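Local atomic coordinates of 336aa long hypothetical dTDP-glucose 4,6-dehydratase (Pyrococcus horikoshii, PDB entry 2HUN), a protein that binds NAD in a Rossmann-type domain and is probably a dTDP-glucose 4,6-dehydratase. Residues 238-243 with 285-290. Sequence-based numbering, arbitrary orientation.
Sequences EIYNIS and SWKITR
Lys-287 reaches out from the first turn of helix 286-292 to Glu-238 and Ile-239, where its ammonium group is gripped twice. With CG anti to the backbone N (chi1 -177°) and every later torsion extended, the chain runs straight alongside the strand, and NZ donates to Ile-239 O at 2.9 Å, in the carbonyl plane and on a lone pair. The Glu-238 side chain, bent at chi2, crosses the lysine at about a right angle and offers OE1 from its anti side, 2.5 Å from NZ, in a salt bridge. A methionine at Lys-287 would probably leave the Glu-238 carboxylate without this positive mate and the Ile-239 carbonyl without its side-chain donor. Next along the strand, Tyr-240 lies obliquely against Ile-288, its CD1 4.0 Å from Ile-288 CB, while the phenol OH bonds to Glu-235 N. With CG1 anti to the backbone N (chi1 -163°), Ile-288 places CD1 4.2 Å from Ile-242 CG1. A water takes the N-H of Ile-288 and donates to Asn-241 O (2.8 Å from the water oxygen), bridging the helix start and the strand. At the far end of the contact the hydroxyls of Ser-243 and Ser-285 share a hydrogen bond, OG to OG 2.8 Å.

The axes of strand 239-242 and the helical segment 286-290 cross at -102°, 7.0 Å apart at their closest, so the helix lies athwart a strand that pairs in parallel with strand 172-182 in the central sheet of the Rossmann-type domain. Helix 220-233 packs on Tyr-240, Ile-242 and Ile-288, and Trp-294 touches both isoleucines.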
ATOM      1  N   GLU A 238       6.892  -5.049 -12.774  1.00 23.49           N
ATOM      2  CA  GLU A 238       8.163  -5.012 -12.047  1.00 25.12           C
ATOM      3  C   GLU A 238       8.482  -3.684 -11.360  1.00 24.73           C
ATOM      4  O   GLU A 238       8.185  -2.608 -11.878  1.00 22.93           O
ATOM      5  CB  GLU A 238       9.331  -5.340 -12.982  1.00 23.40           C
ATOM      6  CG  GLU A 238       9.324  -6.728 -13.601  1.00 28.73           C
ATOM      7  CD  GLU A 238       9.455  -7.838 -12.573  1.00 31.81           C
ATOM      8  OE1 GLU A 238       9.893  -7.556 -11.439  1.00 34.30           O
ATOM      9  OE2 GLU A 238       9.133  -9.000 -12.904  1.00 34.51           O
ATOM     10  N   ILE A 239       9.101  -3.777 -10.187  1.00 23.04           N
ATOM     11  CA  ILE A 239       9.517  -2.600  -9.444  1.00 21.63           C
ATOM     12  C   ILE A 239      11.028  -2.463  -9.647  1.00 22.17           C
ATOM     13  O   ILE A 239      11.758  -3.466  -9.669  1.00 19.93           O
ATOM     14  CB  ILE A 239       9.213  -2.739  -7.934  1.00 23.28           C
ATOM     15  CG1 ILE A 239       7.705  -2.905  -7.716  1.00 19.56           C
ATOM     16  CG2 ILE A 239       9.720  -1.504  -7.181  1.00 19.41           C
ATOM     17  CD1 ILE A 239       7.308  -2.996  -6.253  1.00 21.33           C
ATOM     18  N   TYR A 240      11.490  -1.226  -9.808  1.00 20.60           N
ATOM     19  CA  TYR A 240      12.905  -0.960 -10.020  1.00 20.64           C
ATOM     20  C   TYR A 240      13.457   0.069  -9.030  1.00 23.06           C
ATOM     21  O   TYR A 240      13.077   1.240  -9.068  1.00 22.89           O
ATOM     22  CB  TYR A 240      13.138  -0.446 -11.452  1.00 20.53           C
ATOM     23  CG  TYR A 240      12.881  -1.460 -12.546  1.00 19.72           C
ATOM     24  CD1 TYR A 240      13.846  -2.414 -12.888  1.00 18.29           C
ATOM     25  CD2 TYR A 240      11.670  -1.467 -13.240  1.00 18.66           C
ATOM     26  CE1 TYR A 240      13.607  -3.350 -13.904  1.00 20.45           C
ATOM     27  CE2 TYR A 240      11.422  -2.392 -14.246  1.00 20.00           C
ATOM     28  CZ  TYR A 240      12.390  -3.327 -14.576  1.00 20.19           C
ATOM     29  OH  TYR A 240      12.138  -4.221 -15.584  1.00 20.86           O
ATOM     30  N   ASN A 241      14.346  -0.372  -8.142  1.00 23.32           N
ATOM     31  CA  ASN A 241      14.968   0.533  -7.179  1.00 22.05           C
ATOM     32  C   ASN A 241      16.004   1.319  -7.969  1.00 20.31           C
ATOM     33  O   ASN A 241      16.627   0.779  -8.878  1.00 18.23           O
ATOM     34  CB  ASN A 241      15.721  -0.222  -6.070  1.00 21.90           C
ATOM     35  CG  ASN A 241      14.820  -0.733  -4.962  1.00 22.79           C
ATOM     36  OD1 ASN A 241      13.688  -0.269  -4.771  1.00 22.23           O
ATOM     37  ND2 ASN A 241      15.340  -1.684  -4.196  1.00 18.20           N
ATOM     38  N   ILE A 242      16.205   2.579  -7.603  1.00 20.46           N
ATOM     39  CA  ILE A 242      17.190   3.427  -8.272  1.00 20.63           C
ATOM     40  C   ILE A 242      18.005   4.139  -7.196  1.00 22.02           C
ATOM     41  O   ILE A 242      17.464   4.938  -6.429  1.00 21.31           O
ATOM     42  CB  ILE A 242      16.514   4.495  -9.163  1.00 19.88           C
ATOM     43  CG1 ILE A 242      15.564   3.825 -10.164  1.00 18.64           C
ATOM     44  CG2 ILE A 242      17.578   5.292  -9.904  1.00 19.91           C
ATOM     45  CD1 ILE A 242      14.727   4.810 -10.982  1.00 19.30           C
ATOM     46  N   SER A 243      19.301   3.836  -7.148  1.00 22.39           N
ATOM     47  CA  SER A 243      20.208   4.421  -6.171  1.00 25.38           C
ATOM     48  C   SER A 243      21.619   4.522  -6.735  1.00 25.19           C
ATOM     49  O   SER A 243      22.048   3.693  -7.541  1.00 26.78           O
ATOM     50  CB  SER A 243      20.226   3.583  -4.884  1.00 25.47           C
ATOM     51  OG  SER A 243      20.719   2.275  -5.131  1.00 28.57           O
ATOM     52  N   SER A 285      19.986  -1.358  -5.741  1.00 22.87           N
ATOM     53  CA  SER A 285      19.551  -1.178  -7.126  1.00 25.36           C
ATOM     54  C   SER A 285      20.215  -2.130  -8.125  1.00 24.97           C
ATOM     55  O   SER A 285      20.484  -1.758  -9.268  1.00 26.08           O
ATOM     56  CB  SER A 285      19.770   0.275  -7.571  1.00 27.28           C
ATOM     57  OG  SER A 285      21.112   0.677  -7.370  1.00 32.43           O
ATOM     58  N   TRP A 286      20.465  -3.362  -7.700  1.00 24.23           N
ATOM     59  CA  TRP A 286      21.082  -4.352  -8.581  1.00 25.57           C
ATOM     60  C   TRP A 286      20.145  -4.797  -9.712  1.00 24.87           C
ATOM     61  O   TRP A 286      20.589  -5.051 -10.832  1.00 24.22           O
ATOM     62  CB  TRP A 286      21.509  -5.584  -7.781  1.00 25.09           C
ATOM     63  CG  TRP A 286      21.990  -6.694  -8.647  1.00 25.81           C
ATOM     64  CD1 TRP A 286      21.400  -7.915  -8.821  1.00 25.85           C
ATOM     65  CD2 TRP A 286      23.144  -6.680  -9.497  1.00 26.42           C
ATOM     66  NE1 TRP A 286      22.116  -8.662  -9.728  1.00 26.10           N
ATOM     67  CE2 TRP A 286      23.190  -7.928 -10.160  1.00 26.56           C
ATOM     68  CE3 TRP A 286      24.145  -5.733  -9.766  1.00 26.35           C
ATOM     69  CZ2 TRP A 286      24.200  -8.255 -11.080  1.00 25.56           C
ATOM     70  CZ3 TRP A 286      25.151  -6.059 -10.682  1.00 26.44           C
ATOM     71  CH2 TRP A 286      25.168  -7.311 -11.327  1.00 23.92           C
ATOM     72  N   LYS A 287      18.852  -4.887  -9.421  1.00 23.98           N
ATOM     73  CA  LYS A 287      17.878  -5.324 -10.421  1.00 24.50           C
ATOM     74  C   LYS A 287      17.939  -4.500 -11.704  1.00 23.45           C
ATOM     75  O   LYS A 287      18.083  -5.044 -12.798  1.00 23.00           O
ATOM     76  CB  LYS A 287      16.468  -5.265  -9.830  1.00 24.41           C
ATOM     77  CG  LYS A 287      15.352  -5.758 -10.753  1.00 26.67           C
ATOM     78  CD  LYS A 287      14.031  -5.795  -9.992  1.00 28.19           C
ATOM     79  CE  LYS A 287      12.883  -6.283 -10.846  1.00 31.13           C
ATOM     80  NZ  LYS A 287      11.614  -6.307 -10.059  1.00 27.02           N
ATOM     81  N   ILE A 288      17.843  -3.182 -11.566  1.00 23.30           N
ATOM     82  CA  ILE A 288      17.879  -2.312 -12.725  1.00 22.06           C
ATOM     83  C   ILE A 288      19.249  -2.353 -13.392  1.00 22.64           C
ATOM     84  O   ILE A 288      19.359  -2.224 -14.613  1.00 22.02           O
ATOM     85  CB  ILE A 288      17.476  -0.858 -12.338  1.00 22.98           C
ATOM     86  CG1 ILE A 288      17.107  -0.077 -13.600  1.00 22.22           C
ATOM     87  CG2 ILE A 288      18.608  -0.170 -11.573  1.00 19.89           C
ATOM     88  CD1 ILE A 288      16.540   1.309 -13.323  1.00 20.95           C
ATOM     89  N   THR A 289      20.298  -2.554 -12.603  1.00 22.60           N
ATOM     90  CA  THR A 289      21.638  -2.635 -13.169  1.00 21.70           C
ATOM     91  C   THR A 289      21.729  -3.859 -14.069  1.00 20.38           C
ATOM     92  O   THR A 289      22.119  -3.763 -15.233  1.00 22.11           O
ATOM     93  CB  THR A 289      22.716  -2.766 -12.068  1.00 23.41           C
ATOM     94  OG1 THR A 289      22.651  -1.636 -11.195  1.00 26.92           O
ATOM     95  CG2 THR A 289      24.102  -2.850 -12.689  1.00 23.17           C
ATOM     96  N   ARG A 290      21.351  -5.006 -13.515  1.00 21.10           N
ATOM     97  CA  ARG A 290      21.387  -6.293 -14.208  1.00 20.70           C
ATOM     98  C   ARG A 290      20.496  -6.371 -15.443  1.00 21.05           C
ATOM     99  O   ARG A 290      20.947  -6.774 -16.513  1.00 21.45           O
ATOM    100  CB  ARG A 290      20.976  -7.412 -13.237  1.00 21.36           C
ATOM    101  CG  ARG A 290      21.034  -8.848 -13.806  1.00 22.26           C
ATOM    102  CD  ARG A 290      20.203  -9.812 -12.939  1.00 20.11           C
ATOM    103  NE  ARG A 290      18.803  -9.386 -12.884  1.00 21.42           N
ATOM    104  CZ  ARG A 290      18.052  -9.370 -11.788  1.00 22.26           C
ATOM    105  NH1 ARG A 290      18.548  -9.769 -10.618  1.00 20.29           N
ATOM    106  NH2 ARG A 290      16.805  -8.916 -11.853  1.00 23.23           N
TER
HETATM  107  O   HOH W   1      17.178  -1.993  -9.033  1.00 24.83           O